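Side-chain contacts in ALKF (Bacillus cereus, PDB 3ZBO), which is of uncertain function but is related to the HEAT-like repeat DNA glycosylases AlkC and AlkD and has affinity for branched DNA structures such as Holliday junctions: residues K53-Q56 with E57-E60; S125-E128 with L129-S132. All coordinates share one frame; numbering follows the deposited sequence.

Contact 1 of 2, residues K53-Q56 with E57-E60; sequences KLNQ and ELAE
Gln-56 and Glu-60, one helical turn apart, meet through their polar ends: Gln-56 NE2 donates to Glu-60 OE2 over 3.0 Å. The carboxylate oxygen lies almost in the plane of the Gln-56 amide and is met on its anti side, the donor somewhat out of the carboxylate plane, with the two planar groups turned 56° against each other. Both chains bend at chi2, which brings their ends together; lower down, Glu-60 CG sits 3.3 Å from Gln-56 O. Further partners fix both groups: Gln-56 OE1 accepts from Asp-79 N, while Glu-60 OE1 forms a salt bridge with Arg-90 and OE2 also receives Trp-91 NE1. Asn-55, just before Gln-56, is the N-cap of helix 56-63, in a helical array consistent with the HEAT-like repeats of related DNA glycosylases. With CG anti to the backbone N (chi1 -177°), its amide folds back over the first turn, and OD1 accepts from Leu-58 N at 3.1 Å. That bond is nearly straight at hydrogen (166°), yet the donor stands well above the plane of the side-chain carbonyl. The same turn places Asn-55 CG 3.5 Å from Leu-58 CB, and the Asn-55 and Leu-58 side chains cross nearly at right angles.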
# COMPACT_ATOMS: atom_id res chain seq x y z
N LYS A 53 -9.31 -10.87 -15.85
CA LYS A 53 -9.40 -9.45 -16.07
C LYS A 53 -10.05 -8.88 -14.83
O LYS A 53 -9.43 -9.04 -13.75
CB LYS A 53 -10.10 -9.04 -17.38
CG LYS A 53 -9.27 -9.38 -18.66
CD LYS A 53 -10.18 -9.81 -19.83
CE LYS A 53 -9.34 -10.08 -21.10
NZ LYS A 53 -8.51 -11.33 -20.86
N LEU A 54 -11.22 -8.27 -14.93
CA LEU A 54 -11.92 -7.70 -13.75
C LEU A 54 -13.14 -8.58 -13.40
O LEU A 54 -13.90 -9.04 -14.30
CB LEU A 54 -12.30 -6.19 -13.93
CG LEU A 54 -11.13 -5.21 -14.32
CD1 LEU A 54 -11.47 -3.79 -13.92
CD2 LEU A 54 -9.73 -5.49 -13.67
N ASN A 55 -13.30 -8.94 -12.12
CA ASN A 55 -14.47 -9.68 -11.69
C ASN A 55 -14.65 -9.40 -10.18
O ASN A 55 -14.04 -10.08 -9.32
CB ASN A 55 -14.24 -11.15 -11.95
CG ASN A 55 -15.46 -12.04 -11.61
OD1 ASN A 55 -16.40 -11.69 -10.85
ND2 ASN A 55 -15.47 -13.25 -12.21
N GLN A 56 -15.48 -8.41 -9.93
CA GLN A 56 -15.76 -7.98 -8.55
C GLN A 56 -16.36 -9.07 -7.74
O GLN A 56 -16.02 -9.23 -6.53
CB GLN A 56 -16.60 -6.71 -8.50
CG GLN A 56 -16.65 -6.16 -7.05
CD GLN A 56 -15.24 -5.60 -6.56
OE1 GLN A 56 -14.39 -5.22 -7.35
NE2 GLN A 56 -15.03 -5.59 -5.24
N GLU A 57 -17.31 -9.84 -8.25
CA GLU A 57 -17.92 -10.90 -7.47
C GLU A 57 -16.89 -11.92 -6.96
O GLU A 57 -16.92 -12.29 -5.77
CB GLU A 57 -19.02 -11.56 -8.30
CG GLU A 57 -19.94 -12.45 -7.51
CD GLU A 57 -19.37 -13.78 -7.11
OE1 GLU A 57 -18.64 -14.36 -7.97
OE2 GLU A 57 -19.61 -14.23 -5.96
N LEU A 58 -16.02 -12.35 -7.88
CA LEU A 58 -15.02 -13.33 -7.53
C LEU A 58 -14.02 -12.65 -6.56
O LEU A 58 -13.62 -13.34 -5.57
CB LEU A 58 -14.25 -13.70 -8.79
CG LEU A 58 -13.17 -14.74 -8.60
CD1 LEU A 58 -13.58 -16.01 -7.81
CD2 LEU A 58 -12.64 -15.15 -10.02
N ALA A 59 -13.74 -11.36 -6.77
CA ALA A 59 -12.82 -10.67 -5.85
C ALA A 59 -13.40 -10.69 -4.45
O ALA A 59 -12.63 -10.96 -3.46
CB ALA A 59 -12.57 -9.15 -6.27
N GLU A 60 -14.70 -10.49 -4.36
CA GLU A 60 -15.31 -10.51 -3.02
C GLU A 60 -15.20 -11.84 -2.36
O GLU A 60 -14.92 -11.91 -1.12
CB GLU A 60 -16.77 -10.04 -3.01
CG GLU A 60 -16.92 -8.60 -3.38
CD GLU A 60 -16.48 -7.57 -2.33
OE1 GLU A 60 -16.37 -7.97 -1.17
OE2 GLU A 60 -16.33 -6.42 -2.64

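Contact 2 of 2, residues S125-E128 with L129-S132; sequences SGDE and LKMS
Asp-127 reaches across to Lys-130 as the N-cap of helix 128-144, its carboxylate accepting from the backbone of the first turn. Asp-127 OD1 takes the hydrogen of Lys-130 N at 2.9 Å on its anti lone pair, in a nearly straight bond (164°). The carboxylate gets there because CG is anti to the backbone N of Asp-127 (chi1 168°), which carries it over the start of the helix. A water fills in beside this bond: it donates to Asp-127 OD1 and accepts from Leu-129 N, so a second N-H of the open helix end is tied to the same oxygen.

The Lys-130 side chain runs at about a right angle to that of Asp-127. Its aliphatic part does the touching, with Lys-130 CG 3.4 Å from Asp-127 OD1, and the chain then extends away toward Ile-92 and Asp-93 of helix 85-94. The ammonium therefore makes no salt bridge with the capping carboxylate, NZ remaining 5.7 Å from Asp-127 OD1, although the opposite charges may still attract.

On the loop side, Ser-125 forms an ST turn: its OG accepts from Asp-127 N at 3.1 Å, and also makes a hydrogen bond to Trp-122 O. The same oxygen rests against Lys-130 CB and Met-131 CG. Gly-126, with positive phi, carries the chain out of helix 115-124 between Ser-125 and Asp-127, and Met-131 lies against it. Bent at chi3 (-65°), the thioether curls back along the loop, also touching Pro-170 and Thr-173. Its sulphur SD comes within 3.6 Å of Gly-126 CA, and its methyl CE ends 3.5 Å from Gly-126 C.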
# COMPACT_ATOMS: atom_id res chain seq x y z
N SER A 125 -8.61 8.53 10.99
CA SER A 125 -9.31 7.60 11.85
C SER A 125 -8.70 7.29 13.15
O SER A 125 -9.41 6.78 14.11
CB SER A 125 -9.48 6.24 11.13
OG SER A 125 -8.21 5.55 11.01
N GLY A 126 -7.40 7.47 13.31
CA GLY A 126 -6.68 7.06 14.53
C GLY A 126 -6.37 5.58 14.64
O GLY A 126 -5.79 5.16 15.64
N ASP A 127 -6.74 4.73 13.62
CA ASP A 127 -6.52 3.31 13.69
C ASP A 127 -5.30 2.95 12.87
O ASP A 127 -5.19 3.44 11.75
CB ASP A 127 -7.80 2.60 13.13
CG ASP A 127 -7.57 1.17 12.90
OD1 ASP A 127 -7.07 0.71 11.81
OD2 ASP A 127 -7.83 0.41 13.85
N GLU A 128 -4.36 2.23 13.51
CA GLU A 128 -3.00 1.99 12.93
C GLU A 128 -3.10 1.58 11.46
O GLU A 128 -2.44 2.23 10.58
CB GLU A 128 -2.26 0.89 13.76
CG GLU A 128 -0.90 0.56 13.14
CD GLU A 128 -0.04 -0.21 14.07
OE1 GLU A 128 -0.62 -0.69 15.13
OE2 GLU A 128 1.11 -0.48 13.85
N LEU A 129 -3.80 0.49 11.16
CA LEU A 129 -3.66 -0.01 9.81
C LEU A 129 -4.56 0.74 8.85
O LEU A 129 -4.20 0.85 7.61
CB LEU A 129 -4.07 -1.48 9.78
CG LEU A 129 -3.10 -2.42 10.51
CD1 LEU A 129 -3.62 -3.82 10.62
CD2 LEU A 129 -1.77 -2.45 9.72
N LYS A 130 -5.68 1.32 9.31
CA LYS A 130 -6.42 2.19 8.39
C LYS A 130 -5.62 3.46 8.01
O LYS A 130 -5.57 3.85 6.81
CB LYS A 130 -7.75 2.71 9.01
CG LYS A 130 -8.76 1.70 9.03
CD LYS A 130 -10.12 2.45 9.45
CE LYS A 130 -11.09 1.40 9.95
NZ LYS A 130 -12.31 2.28 10.21
N MET A 131 -4.92 4.02 9.00
CA MET A 131 -4.09 5.18 8.68
C MET A 131 -2.96 4.74 7.76
O MET A 131 -2.61 5.50 6.87
CB MET A 131 -3.46 5.81 9.95
CG MET A 131 -4.65 6.39 10.78
SD MET A 131 -4.03 7.38 12.18
CE MET A 131 -3.19 6.17 13.22
N SER A 132 -2.35 3.58 8.04
CA SER A 132 -1.27 3.09 7.13
C SER A 132 -1.79 2.98 5.70
O SER A 132 -1.09 3.37 4.74
CB SER A 132 -0.79 1.72 7.62
OG SER A 132 0.38 1.38 6.87
O HOH W 1 -5.26 -1.24 13.02

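How the contacts relate
Followed from the N terminus, the chain reaches contact 1 where it leaves helix 46-52 and enters helix 56-63, and contact 2 where helix 115-124 gives way to helix 128-144. Each is a short interhelical connection closed by an N-cap, an asparagine in the first and an aspartate in the second. The two lie in series, neither nested nor crossed, with centres 26 Å apart and nearest atoms about 15 Å apart. Contact 1 faces helices 9-19 and 68-77, contact 2 helix 171-187, and both touch helix 85-94, which lies between them in sequence.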